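Local atomic coordinates of alpha-1,3-glucanase (Streptomyces thermodiastaticus, PDB entry 7C7D), a protein that probably hydrolyses internal alpha-1,3-glucosidic linkages of alpha-1,3-glucan as a thermostable glycoside hydrolase of family GH87. Residues A522-T527 and R543-T548; T451-T456 and D488-T493; Y247-P252 and S269-S274; A292-V297 and I324-V329; G98-F103 and T180-N185. All coordinates share one frame; numbering follows the deposited sequence.

Contact 1 (A522-T527 and R543-T548); sequences AAVKNT and RNVTAT
Peptide units are the flat groups that meet between Ala-522 to Asn-526 and Asn-544 to Thr-548, in two parallel strands whose axes differ by 18°: N-H and C=O edges face the other strand, and the side chains stand off the two faces. These edges alternate between the strands in five hydrogen bonds. One runs from Ala-522 N to Asn-544 O (3.0 Å), another from Val-524 N to Thr-546 O (2.9 Å). The Val-524 carbonyl takes two contacts, a hydrogen bond from Thr-548 N and a CA-H...O approach from Ala-547 CA at 3.1 Å.

On the buried face, Val-545 turns CG1 anti to its own N (chi1 175°), which brings that methyl 4.1 Å from both Ala-522 CB and Val-524 CG2. Phe-502 touches Ala-522 and Val-524 there, and Trp-578 reaches Ala-547. The reverse face holds Ala-523, Lys-525, Thr-546 and Thr-548. Here Lys-525 and Thr-548 lie side by side, Thr-548 OG1 resting 3.3 Å from Lys-525 CG. At the far end, water 1 bonds to Thr-527 OG1 and donates to Thr-548 O (2.8 Å), an oxygen that also accepts Asn-526 N.

The five bonds thus use only N-H and C=O groups that face across the pair, while those of Ala-523 and Lys-525 turn to strand 486-495; apolar groups line one face and mostly polar ones the other, as fits neighbouring coils of a beta-helix.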
# COMPACT_ATOMS: atom_id res chain seq x y z
N ALA A 522 14.50 -13.49 13.46
CA ALA A 522 13.17 -13.56 12.89
C ALA A 522 12.29 -14.41 13.78
O ALA A 522 12.75 -15.37 14.41
CB ALA A 522 13.18 -14.11 11.46
N ALA A 523 11.02 -14.04 13.85
CA ALA A 523 9.98 -14.82 14.50
C ALA A 523 9.02 -15.25 13.41
O ALA A 523 8.28 -14.42 12.86
CB ALA A 523 9.26 -13.98 15.56
N VAL A 524 9.05 -16.53 13.06
CA VAL A 524 8.31 -17.08 11.93
C VAL A 524 7.29 -18.05 12.50
O VAL A 524 7.66 -19.01 13.19
CB VAL A 524 9.25 -17.76 10.93
CG1 VAL A 524 8.48 -18.31 9.75
CG2 VAL A 524 10.34 -16.80 10.46
N LYS A 525 6.02 -17.83 12.22
CA LYS A 525 4.96 -18.63 12.81
C LYS A 525 3.94 -19.01 11.75
O LYS A 525 3.51 -18.17 10.95
CB LYS A 525 4.25 -17.86 13.93
CG LYS A 525 5.08 -17.70 15.20
CD LYS A 525 4.29 -17.02 16.32
CE LYS A 525 2.82 -17.39 16.28
NZ LYS A 525 1.99 -16.36 15.58
N ASN A 526 3.56 -20.29 11.75
CA ASN A 526 2.49 -20.82 10.91
C ASN A 526 2.75 -20.56 9.42
O ASN A 526 1.97 -19.90 8.73
CB ASN A 526 1.12 -20.30 11.35
CG ASN A 526 0.80 -20.63 12.79
OD1 ASN A 526 0.05 -19.91 13.45
ND2 ASN A 526 1.37 -21.73 13.28
N THR A 527 3.85 -21.11 8.95
CA THR A 527 4.24 -21.01 7.55
C THR A 527 3.66 -22.20 6.79
O THR A 527 3.83 -23.35 7.20
CB THR A 527 5.77 -21.04 7.46
OG1 THR A 527 6.31 -19.98 8.26
CG2 THR A 527 6.24 -20.87 6.04
N ARG A 543 20.86 -16.51 11.04
CA ARG A 543 21.07 -16.55 12.48
C ARG A 543 19.79 -16.14 13.18
O ARG A 543 19.06 -15.26 12.71
CB ARG A 543 22.16 -15.56 12.93
CG ARG A 543 23.57 -15.83 12.45
CD ARG A 543 24.56 -14.87 13.12
NE ARG A 543 24.31 -13.48 12.75
CZ ARG A 543 24.92 -12.86 11.75
NH1 ARG A 543 25.81 -13.51 11.01
NH2 ARG A 543 24.64 -11.59 11.47
N ASN A 544 19.53 -16.75 14.34
CA ASN A 544 18.49 -16.27 15.24
C ASN A 544 17.10 -16.27 14.62
O ASN A 544 16.27 -15.42 14.94
CB ASN A 544 18.86 -14.89 15.79
CG ASN A 544 20.23 -14.90 16.42
OD1 ASN A 544 20.55 -15.83 17.17
ND2 ASN A 544 21.06 -13.92 16.09
N VAL A 545 16.83 -17.25 13.76
CA VAL A 545 15.50 -17.42 13.17
C VAL A 545 14.77 -18.49 13.97
O VAL A 545 15.18 -19.66 13.96
CB VAL A 545 15.60 -17.78 11.69
CG1 VAL A 545 14.21 -18.07 11.11
CG2 VAL A 545 16.28 -16.66 10.91
N THR A 546 13.72 -18.09 14.67
CA THR A 546 12.89 -18.99 15.47
C THR A 546 11.59 -19.24 14.71
O THR A 546 10.84 -18.31 14.44
CB THR A 546 12.57 -18.33 16.81
OG1 THR A 546 13.78 -17.98 17.49
CG2 THR A 546 11.73 -19.25 17.69
N ALA A 547 11.31 -20.51 14.39
CA ALA A 547 10.12 -20.87 13.64
C ALA A 547 9.26 -21.83 14.45
O ALA A 547 9.78 -22.70 15.15
CB ALA A 547 10.50 -21.55 12.31
N THR A 548 7.95 -21.65 14.35
CA THR A 548 6.99 -22.61 14.88
C THR A 548 5.90 -22.82 13.83
O THR A 548 5.64 -21.94 13.01
CB THR A 548 6.34 -22.13 16.19
OG1 THR A 548 5.69 -20.87 15.98
CG2 THR A 548 7.40 -21.95 17.28
O HOH W 1 6.81 -21.47 10.49

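Contact 2 (T451-T456 and D488-T493); sequences TVDGNT and DITDTT
Val-452 and Gly-454 exchange backbone hydrogen bonds with Asp-488 and Thr-490: Val-452 N reaches Asp-488 O, Val-452 O receives Thr-490 N (2.8 Å), and Gly-454 N reaches Thr-490 O. Past the corner at Asp-491 the pairing resumes, with Thr-493 N bonded to Asn-455 O at 2.9 Å. At that corner Gly-454, at phi 74°, brings its CA to 3.0 Å from Asp-491 O.

One direct side-chain hydrogen bond crosses the pair. Thr-490 OG1 donates to Asp-453 OD1 (2.6 Å), meeting the carboxylate on its anti side and 17° out of its plane. The hydroxyl gets there because OG1 sits between backbone N and carbonyl carbon (chi1 56°).

Water extends the polar links. Water 2 joins Thr-451 OG1 to Asp-488 OD2, whose charge is also paired with Arg-486. Water 3 accepts from Asn-455 ND2, donates to Thr-490 O and bonds to Thr-492 OG1 (2.8 Å). The amide of Asn-455 also bonds to Asn-420 N and Val-417 O on the preceding strand.

Apolar contact is modest. Val-452 CB lies 4.2 Å from Ile-489 CG1 on the inner face, where Leu-474 touches both residues. Thr-456 and Thr-493 stand side by side with matching torsions, their CG2 methyls 4.0 Å apart.

Parallel pairing resumed beyond a turn is consistent with the right-handed parallel beta-helix of the pectate lyase-like clan.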
# COMPACT_ATOMS: atom_id res chain seq x y z
N THR A 451 18.98 -2.39 3.74
CA THR A 451 18.66 -2.67 5.13
C THR A 451 17.16 -2.94 5.24
O THR A 451 16.35 -2.05 4.99
CB THR A 451 19.04 -1.47 5.99
OG1 THR A 451 20.45 -1.21 5.88
CG2 THR A 451 18.69 -1.70 7.44
N VAL A 452 16.81 -4.16 5.61
CA VAL A 452 15.41 -4.58 5.72
C VAL A 452 15.21 -5.01 7.17
O VAL A 452 15.51 -6.14 7.55
CB VAL A 452 15.09 -5.72 4.74
CG1 VAL A 452 13.62 -6.11 4.83
CG2 VAL A 452 15.49 -5.34 3.31
N ASP A 453 14.73 -4.09 8.01
CA ASP A 453 14.78 -4.27 9.47
C ASP A 453 13.41 -4.05 10.11
O ASP A 453 12.76 -3.04 9.85
CB ASP A 453 15.77 -3.28 10.09
CG ASP A 453 15.77 -3.36 11.61
OD1 ASP A 453 16.16 -4.43 12.15
OD2 ASP A 453 15.37 -2.39 12.26
N GLY A 454 13.02 -4.96 11.00
CA GLY A 454 11.87 -4.69 11.84
C GLY A 454 10.51 -4.76 11.17
O GLY A 454 9.55 -4.21 11.70
N ASN A 455 10.41 -5.40 10.02
CA ASN A 455 9.13 -5.48 9.33
C ASN A 455 8.32 -6.68 9.81
O ASN A 455 8.87 -7.69 10.25
CB ASN A 455 9.36 -5.58 7.81
CG ASN A 455 10.13 -4.39 7.27
OD1 ASN A 455 9.57 -3.31 7.09
ND2 ASN A 455 11.43 -4.58 7.05
N THR A 456 7.00 -6.55 9.73
CA THR A 456 6.06 -7.61 10.07
C THR A 456 5.20 -7.90 8.85
O THR A 456 4.59 -6.99 8.29
CB THR A 456 5.19 -7.21 11.26
OG1 THR A 456 6.04 -7.08 12.40
CG2 THR A 456 4.15 -8.28 11.56
N ASP A 488 20.78 -7.01 4.29
CA ASP A 488 20.71 -7.36 5.71
C ASP A 488 19.25 -7.37 6.13
O ASP A 488 18.60 -6.32 6.18
CB ASP A 488 21.48 -6.34 6.54
CG ASP A 488 22.95 -6.34 6.24
OD1 ASP A 488 23.53 -7.43 6.10
OD2 ASP A 488 23.54 -5.25 6.15
N ILE A 489 18.73 -8.56 6.44
CA ILE A 489 17.32 -8.76 6.75
C ILE A 489 17.24 -9.11 8.23
O ILE A 489 17.57 -10.24 8.63
CB ILE A 489 16.70 -9.84 5.87
CG1 ILE A 489 16.86 -9.48 4.39
CG2 ILE A 489 15.24 -10.05 6.22
CD1 ILE A 489 16.73 -10.66 3.44
N THR A 490 16.81 -8.16 9.05
CA THR A 490 16.91 -8.29 10.49
C THR A 490 15.57 -8.04 11.17
O THR A 490 14.77 -7.23 10.72
CB THR A 490 17.94 -7.31 11.08
OG1 THR A 490 17.60 -5.98 10.69
CG2 THR A 490 19.33 -7.63 10.59
N ASP A 491 15.36 -8.75 12.28
CA ASP A 491 14.20 -8.56 13.15
C ASP A 491 12.89 -8.56 12.37
O ASP A 491 12.07 -7.65 12.46
CB ASP A 491 14.35 -7.33 14.02
CG ASP A 491 15.42 -7.51 15.07
OD1 ASP A 491 15.91 -8.65 15.25
OD2 ASP A 491 15.79 -6.51 15.72
N THR A 492 12.69 -9.62 11.59
CA THR A 492 11.49 -9.77 10.78
C THR A 492 10.51 -10.69 11.49
O THR A 492 10.88 -11.78 11.95
CB THR A 492 11.82 -10.35 9.41
OG1 THR A 492 12.93 -9.66 8.83
CG2 THR A 492 10.64 -10.20 8.47
N THR A 493 9.25 -10.28 11.55
CA THR A 493 8.16 -11.12 12.04
C THR A 493 7.35 -11.55 10.82
O THR A 493 6.88 -10.70 10.07
CB THR A 493 7.30 -10.34 13.03
OG1 THR A 493 8.12 -9.96 14.14
CG2 THR A 493 6.14 -11.18 13.53
O HOH W 2 22.14 -2.94 7.22
O HOH W 3 12.63 -6.95 8.42
O HOH W 4 9.50 -7.61 13.58

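Contact 3 (Y247-P252 and S269-S274); sequences YRITGP and SVVHSS
Tyr-247 to Ile-249 and Val-270 to Ser-273 form a short, mostly buried parallel strand pair in one of the early coils of the beta-helix, their end-to-end directions only 7° apart. Backbone geometry supports this: Tyr-247 N bonds to Val-270 O, His-272 N to Tyr-247 O (2.7 Å), and Ile-249 N to His-272 O (3.0 Å) with an almost straight N-H...O angle of 179°.

Beyond the Ile-249 N bond, a side chain carries the link on. Ser-273 has OG anti to its backbone N (chi1 -177°), and the hydroxyl donates to Ile-249 O at 2.8 Å. Its oxygen also bonds to His-275 N. One step further, water 5 donates to Thr-250 O and accepts from Ser-274 N.

The rings meet backbone by their edges: Tyr-247 CD1 comes to 3.6 Å from Val-270 O, and His-272 CD2 to 4.0 Å from Tyr-247 N. Their polar ends are engaged by Pro-243 O and Asp-246, respectively.

Ile-249 CG1 meets Val-271 CG1 at 3.7 Å, and Phe-228 of helix 225-234 touches both residues. Stacked parallel strands with a helix packed over the first coils fit the N-terminal end of a pectate lyase-like beta-helix.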
# COMPACT_ATOMS: atom_id res chain seq x y z
N TYR A 247 -13.74 21.09 -4.19
CA TYR A 247 -13.14 21.88 -5.26
C TYR A 247 -12.84 20.98 -6.44
O TYR A 247 -12.04 20.06 -6.32
CB TYR A 247 -11.84 22.54 -4.80
CG TYR A 247 -12.01 23.41 -3.59
CD1 TYR A 247 -11.95 22.87 -2.31
CD2 TYR A 247 -12.23 24.77 -3.73
CE1 TYR A 247 -12.11 23.67 -1.19
CE2 TYR A 247 -12.39 25.58 -2.63
CZ TYR A 247 -12.33 25.03 -1.36
OH TYR A 247 -12.48 25.84 -0.26
N ARG A 248 -13.45 21.26 -7.58
CA ARG A 248 -13.13 20.54 -8.80
C ARG A 248 -11.86 21.14 -9.40
O ARG A 248 -11.79 22.35 -9.62
CB ARG A 248 -14.29 20.66 -9.79
CG ARG A 248 -14.04 19.99 -11.13
CD ARG A 248 -15.35 19.63 -11.82
NE ARG A 248 -16.06 20.81 -12.30
CZ ARG A 248 -15.83 21.40 -13.47
NH1 ARG A 248 -14.90 20.93 -14.28
NH2 ARG A 248 -16.54 22.47 -13.82
N ILE A 249 -10.86 20.29 -9.63
CA ILE A 249 -9.60 20.70 -10.26
C ILE A 249 -9.38 19.77 -11.45
O ILE A 249 -8.90 18.64 -11.28
CB ILE A 249 -8.42 20.64 -9.29
CG1 ILE A 249 -8.68 21.52 -8.06
CG2 ILE A 249 -7.12 21.03 -9.99
CD1 ILE A 249 -8.45 22.99 -8.32
N THR A 250 -9.74 20.22 -12.66
CA THR A 250 -9.44 19.41 -13.83
C THR A 250 -7.94 19.21 -13.96
O THR A 250 -7.48 18.11 -14.28
CB THR A 250 -10.00 20.05 -15.10
OG1 THR A 250 -9.50 21.38 -15.25
CG2 THR A 250 -11.51 20.08 -15.05
N GLY A 251 -7.16 20.25 -13.67
CA GLY A 251 -5.73 20.12 -13.59
C GLY A 251 -5.07 20.04 -14.95
O GLY A 251 -5.74 20.13 -15.99
N PRO A 252 -3.75 19.86 -14.98
CA PRO A 252 -2.89 19.76 -13.80
C PRO A 252 -2.38 21.12 -13.37
O PRO A 252 -2.39 22.08 -14.15
CB PRO A 252 -1.71 18.96 -14.33
CG PRO A 252 -1.56 19.43 -15.75
CD PRO A 252 -2.97 19.74 -16.23
N SER A 269 -11.37 19.81 3.66
CA SER A 269 -10.95 20.46 2.43
C SER A 269 -10.69 19.38 1.39
O SER A 269 -9.68 18.67 1.48
CB SER A 269 -9.70 21.30 2.68
OG SER A 269 -9.91 22.24 3.72
N VAL A 270 -11.57 19.26 0.41
CA VAL A 270 -11.58 18.11 -0.49
C VAL A 270 -11.45 18.60 -1.93
O VAL A 270 -12.33 19.30 -2.44
CB VAL A 270 -12.85 17.26 -0.31
CG1 VAL A 270 -12.81 16.06 -1.24
CG2 VAL A 270 -12.97 16.80 1.14
N VAL A 271 -10.35 18.22 -2.57
CA VAL A 271 -10.12 18.49 -3.99
C VAL A 271 -10.55 17.25 -4.77
O VAL A 271 -10.15 16.12 -4.44
CB VAL A 271 -8.64 18.80 -4.25
CG1 VAL A 271 -8.32 18.72 -5.74
CG2 VAL A 271 -8.25 20.16 -3.67
N HIS A 272 -11.34 17.47 -5.82
CA HIS A 272 -11.78 16.41 -6.73
C HIS A 272 -10.97 16.57 -8.00
O HIS A 272 -11.21 17.48 -8.80
CB HIS A 272 -13.28 16.51 -6.98
CG HIS A 272 -14.08 16.32 -5.73
ND1 HIS A 272 -14.50 15.08 -5.29
CD2 HIS A 272 -14.50 17.21 -4.80
CE1 HIS A 272 -15.16 15.21 -4.16
NE2 HIS A 272 -15.18 16.50 -3.83
N SER A 273 -9.97 15.70 -8.18
CA SER A 273 -9.08 15.79 -9.32
C SER A 273 -8.51 14.42 -9.60
O SER A 273 -8.20 13.66 -8.67
CB SER A 273 -7.92 16.74 -9.03
OG SER A 273 -7.10 16.88 -10.16
N SER A 274 -8.37 14.11 -10.89
CA SER A 274 -7.68 12.91 -11.34
C SER A 274 -6.33 13.23 -11.98
O SER A 274 -5.74 12.36 -12.62
CB SER A 274 -8.57 12.12 -12.31
OG SER A 274 -9.77 11.72 -11.67
O HOH W 5 -8.82 15.84 -13.19

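Contact 4 (A292-V297 and I324-V329); sequences AVIGEV and IQHVKV
Gly-295 and His-326 make the closely fitted centre of this contact, beside the paired strands 292-294 and 323-325. Gly-295 CA comes to 3.1 Å from His-326 O, leaving no space there for a side chain. The same carbonyl accepts Val-297 N, though from 43° above its plane and thus not on a lone pair. Val-297 points toward the other segment and lays CG2 3.7 Å from Val-327 CA. In the paired part, Gln-325 N bonds to Val-293 O (3.1 Å) and Gly-295 N to Gln-325 O (2.9 Å), both donors lying in the carbonyl plane. On the interior, Ile-324 CD1 approaches Val-293 CB at 3.9 Å, with Phe-308 touching both residues.

The other side is wetter. Ile-294 runs alongside Gln-325 and His-326, its CG2 3.9 Å from His-326 ND1. Water 6 links Gly-295 O, to which it donates, with His-326 ND1 at 2.8 Å. Exposed Glu-296 uses OE1 for a hydrogen bond with Tyr-145 OH and a salt bridge to Lys-144. The imidazole is nevertheless well fixed: Gln-325 CG lies over the centre of one face, 3.6 Å above the plane, the ring of Tyr-145 stacks with it, and NE2 bonds to Asp-163. Gln-325 NE2 adds bonds to Asp-349 and Asn-164 O.

Apolar groups and backbone bonds thus hold coil to coil, whereas the polar ends of Gln-325, Glu-296 and His-326 reach residues of the N-terminal domain and so probably help join it to the beta-helix.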
# COMPACT_ATOMS: atom_id res chain seq x y z
N ALA A 292 -7.66 16.61 1.06
CA ALA A 292 -7.90 15.39 0.33
C ALA A 292 -7.82 15.66 -1.17
O ALA A 292 -8.21 16.73 -1.64
CB ALA A 292 -9.28 14.82 0.67
N VAL A 293 -7.28 14.69 -1.91
CA VAL A 293 -7.37 14.67 -3.37
C VAL A 293 -8.01 13.34 -3.73
O VAL A 293 -7.42 12.27 -3.51
CB VAL A 293 -6.02 14.84 -4.07
CG1 VAL A 293 -6.19 14.75 -5.58
CG2 VAL A 293 -5.39 16.18 -3.68
N ILE A 294 -9.24 13.41 -4.24
CA ILE A 294 -10.04 12.24 -4.56
C ILE A 294 -10.41 12.34 -6.03
O ILE A 294 -11.08 13.30 -6.45
CB ILE A 294 -11.28 12.15 -3.66
CG1 ILE A 294 -10.88 12.20 -2.18
CG2 ILE A 294 -12.06 10.89 -3.98
CD1 ILE A 294 -12.04 12.09 -1.22
N GLY A 295 -9.97 11.36 -6.82
CA GLY A 295 -10.20 11.36 -8.24
C GLY A 295 -11.45 10.60 -8.62
O GLY A 295 -12.30 10.25 -7.79
N GLU A 296 -11.57 10.34 -9.92
CA GLU A 296 -12.66 9.54 -10.49
C GLU A 296 -12.09 8.43 -11.36
O GLU A 296 -12.74 7.99 -12.31
CB GLU A 296 -13.65 10.41 -11.26
CG GLU A 296 -14.34 11.46 -10.39
CD GLU A 296 -15.28 10.85 -9.35
OE1 GLU A 296 -15.82 9.75 -9.60
OE2 GLU A 296 -15.48 11.47 -8.29
N VAL A 297 -10.90 7.96 -11.03
CA VAL A 297 -10.22 6.96 -11.85
C VAL A 297 -10.84 5.60 -11.57
O VAL A 297 -10.95 5.17 -10.42
CB VAL A 297 -8.71 6.97 -11.56
CG1 VAL A 297 -8.02 5.86 -12.33
CG2 VAL A 297 -8.11 8.33 -11.91
N ILE A 324 -5.67 10.53 -0.06
CA ILE A 324 -5.50 10.38 -1.51
C ILE A 324 -6.26 9.13 -1.93
O ILE A 324 -6.03 8.05 -1.36
CB ILE A 324 -4.01 10.23 -1.87
CG1 ILE A 324 -3.19 11.40 -1.31
CG2 ILE A 324 -3.82 10.07 -3.37
CD1 ILE A 324 -3.63 12.76 -1.77
N GLN A 325 -7.18 9.27 -2.89
CA GLN A 325 -8.07 8.17 -3.20
C GLN A 325 -8.56 8.26 -4.64
O GLN A 325 -8.74 9.35 -5.18
CB GLN A 325 -9.26 8.19 -2.23
CG GLN A 325 -10.20 7.02 -2.36
CD GLN A 325 -11.36 7.09 -1.38
OE1 GLN A 325 -11.72 8.17 -0.89
NE2 GLN A 325 -11.96 5.94 -1.10
N HIS A 326 -8.82 7.09 -5.24
CA HIS A 326 -9.48 7.02 -6.55
C HIS A 326 -8.66 7.71 -7.64
O HIS A 326 -9.19 8.43 -8.49
CB HIS A 326 -10.92 7.53 -6.53
CG HIS A 326 -11.84 6.72 -5.68
ND1 HIS A 326 -12.99 7.23 -5.13
CD2 HIS A 326 -11.77 5.43 -5.28
CE1 HIS A 326 -13.59 6.29 -4.42
NE2 HIS A 326 -12.87 5.18 -4.49
N VAL A 327 -7.35 7.47 -7.61
CA VAL A 327 -6.44 7.86 -8.68
C VAL A 327 -5.76 6.61 -9.21
O VAL A 327 -6.03 5.50 -8.73
CB VAL A 327 -5.43 8.93 -8.21
CG1 VAL A 327 -6.15 10.22 -7.87
CG2 VAL A 327 -4.63 8.45 -6.98
N LYS A 328 -4.90 6.76 -10.21
CA LYS A 328 -4.14 5.60 -10.71
C LYS A 328 -2.96 5.33 -9.79
O LYS A 328 -2.90 4.29 -9.12
CB LYS A 328 -3.70 5.83 -12.16
CG LYS A 328 -3.01 4.61 -12.76
CD LYS A 328 -2.43 4.87 -14.13
CE LYS A 328 -1.24 5.80 -14.07
NZ LYS A 328 -0.46 5.75 -15.35
N VAL A 329 -2.00 6.25 -9.75
CA VAL A 329 -0.90 6.23 -8.79
C VAL A 329 -1.08 7.41 -7.85
O VAL A 329 -1.41 8.52 -8.28
CB VAL A 329 0.47 6.29 -9.49
CG1 VAL A 329 1.61 6.33 -8.47
CG2 VAL A 329 0.63 5.11 -10.42
O HOH W 6 -14.38 9.56 -5.94
O HOH W 7 -9.00 4.58 -8.56

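Contact 5 (G98-F103 and T180-N185); sequences GQRVEF and TLQATN
Val-101 and Leu-181 form a hydrogen-bonded antiparallel pair in one sheet of the N-terminal beta-sandwich, a domain assigned to the galactose-binding-like clan; the two strand axes are 174° apart. Their side chains lie alongside each other and point the same way, into the sandwich, with Val-101 CG1 3.9 Å from Leu-181 CB. Phe-103 comes in aslant, so that CE2 of its ring reaches Leu-181 CD1 at 3.7 Å. Leu-112, Val-114 and Val-190 of the facing sheet also touch Leu-181, placing it in the domain core, and the side chain of Phe-103 is about 8 Å from the bound calcium ion.

The face turned from the core carries Arg-100, Glu-102, Thr-180 and Gln-182. Arg-100 and Gln-182, a non-hydrogen-bonded pair, run side by side with guanidinium and amide planes 48° apart. NH1 of Arg-100 donates to Gln-182 OE1 (3.0 Å) from 43° above the amide plane, a bent approach rather than one along a lone pair. The aliphatic start of the Arg-100 chain passes over Thr-180, with CB 3.6 Å from its CG2. On the other branch of that threonine, OG1 rests 3.3 Å from Glu-102 CG.

Backbone bonds join the two strands within the sheet: Ala-183 N donates to Gln-99 O, Val-101 N to Leu-181 O, and in return Val-101 O accepts Leu-181 N at 2.9 Å while Thr-180 CA stands 3.3 Å from that same oxygen.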
# COMPACT_ATOMS: atom_id res chain seq x y z
N GLY A 98 -30.99 -7.36 4.39
CA GLY A 98 -31.73 -7.88 5.52
C GLY A 98 -31.08 -7.36 6.75
O GLY A 98 -31.73 -7.08 7.74
N GLN A 99 -29.85 -7.00 6.58
CA GLN A 99 -28.84 -7.54 7.44
C GLN A 99 -27.87 -6.46 7.84
O GLN A 99 -27.72 -5.44 7.16
CB GLN A 99 -28.16 -8.76 6.76
CG GLN A 99 -29.19 -9.88 6.42
CD GLN A 99 -28.67 -11.02 5.56
OE1 GLN A 99 -27.63 -10.93 4.92
NE2 GLN A 99 -29.44 -12.10 5.53
N ARG A 100 -27.26 -6.67 8.99
CA ARG A 100 -26.46 -5.65 9.61
C ARG A 100 -25.21 -6.28 10.19
O ARG A 100 -25.15 -7.49 10.42
CB ARG A 100 -27.24 -4.92 10.71
CG ARG A 100 -27.74 -5.82 11.81
CD ARG A 100 -28.75 -5.11 12.69
NE ARG A 100 -29.78 -5.99 13.23
CZ ARG A 100 -30.96 -6.23 12.65
NH1 ARG A 100 -31.27 -5.64 11.50
NH2 ARG A 100 -31.83 -7.04 13.23
N VAL A 101 -24.22 -5.44 10.41
CA VAL A 101 -23.05 -5.83 11.16
C VAL A 101 -22.85 -4.79 12.25
O VAL A 101 -22.89 -3.59 11.97
CB VAL A 101 -21.80 -6.00 10.27
CG1 VAL A 101 -21.54 -4.74 9.47
CG2 VAL A 101 -20.59 -6.35 11.11
N GLU A 102 -22.74 -5.25 13.49
CA GLU A 102 -22.71 -4.38 14.66
C GLU A 102 -21.31 -4.43 15.24
O GLU A 102 -20.88 -5.46 15.77
CB GLU A 102 -23.73 -4.87 15.69
CG GLU A 102 -23.81 -4.03 16.93
CD GLU A 102 -24.90 -4.50 17.87
OE1 GLU A 102 -25.70 -5.36 17.46
OE2 GLU A 102 -24.95 -4.00 19.01
N PHE A 103 -20.59 -3.32 15.12
CA PHE A 103 -19.22 -3.22 15.60
C PHE A 103 -19.22 -2.70 17.03
O PHE A 103 -19.97 -1.78 17.37
CB PHE A 103 -18.43 -2.24 14.74
CG PHE A 103 -18.17 -2.71 13.35
CD1 PHE A 103 -17.03 -3.43 13.05
CD2 PHE A 103 -19.05 -2.42 12.32
CE1 PHE A 103 -16.78 -3.86 11.76
CE2 PHE A 103 -18.81 -2.84 11.03
CZ PHE A 103 -17.67 -3.57 10.75
N THR A 180 -23.47 0.25 14.03
CA THR A 180 -24.07 -0.79 13.21
C THR A 180 -24.22 -0.28 11.79
O THR A 180 -24.69 0.84 11.56
CB THR A 180 -25.43 -1.20 13.77
OG1 THR A 180 -25.26 -1.71 15.10
CG2 THR A 180 -26.05 -2.29 12.91
N LEU A 181 -23.80 -1.10 10.84
CA LEU A 181 -24.02 -0.85 9.42
C LEU A 181 -25.15 -1.74 8.95
O LEU A 181 -25.12 -2.96 9.18
CB LEU A 181 -22.75 -1.15 8.63
CG LEU A 181 -21.46 -0.51 9.15
CD1 LEU A 181 -20.28 -0.87 8.24
CD2 LEU A 181 -21.63 1.00 9.26
N GLN A 182 -26.16 -1.15 8.32
CA GLN A 182 -27.37 -1.85 7.92
C GLN A 182 -27.58 -1.69 6.43
O GLN A 182 -27.75 -0.56 5.94
CB GLN A 182 -28.58 -1.31 8.69
CG GLN A 182 -29.87 -2.03 8.38
CD GLN A 182 -30.65 -2.35 9.62
OE1 GLN A 182 -30.18 -3.09 10.49
NE2 GLN A 182 -31.84 -1.77 9.74
N ALA A 183 -27.58 -2.80 5.70
CA ALA A 183 -27.84 -2.76 4.26
C ALA A 183 -29.33 -2.54 4.03
O ALA A 183 -30.15 -3.03 4.79
CB ALA A 183 -27.41 -4.07 3.61
N THR A 184 -29.68 -1.79 2.99
CA THR A 184 -31.09 -1.47 2.74
C THR A 184 -31.49 -1.56 1.27
O THR A 184 -32.62 -1.95 0.96
CB THR A 184 -31.45 -0.08 3.27
OG1 THR A 184 -30.66 0.91 2.60
CG2 THR A 184 -31.25 0.03 4.78
N ASN A 185 -30.59 -1.18 0.36
CA ASN A 185 -30.96 -1.03 -1.04
C ASN A 185 -29.96 -1.66 -2.01
O ASN A 185 -30.08 -1.46 -3.22
CB ASN A 185 -31.18 0.44 -1.41
CG ASN A 185 -29.99 1.32 -1.07
OD1 ASN A 185 -28.85 0.86 -1.10
ND2 ASN A 185 -30.25 2.58 -0.76

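How the contacts relate
Contacts 1 to 4 all join parallel strands of the beta-helix, whereas contact 5 is antiparallel and lies in the separate N-terminal sandwich. Contacts 3 and 4 are the more buried and adjoin through neighbouring strands 269-272 and 292-294, their centres 9 Å apart. Contacts 1 and 2 adjoin likewise through strands 486-495 and 517-527, on the opposite side of the chain's centre, and are only partly buried. Hydroxyl, carboxylate and water links are conspicuous in contact 2; contact 1 relies mainly on backbone bonds, and contact 3 adds a serine hydroxyl bonded to a backbone carbonyl beside apolar packing. Contact 4 meets the sandwich with polar side chains; contact 5 combines an apolar core with a polar outer face.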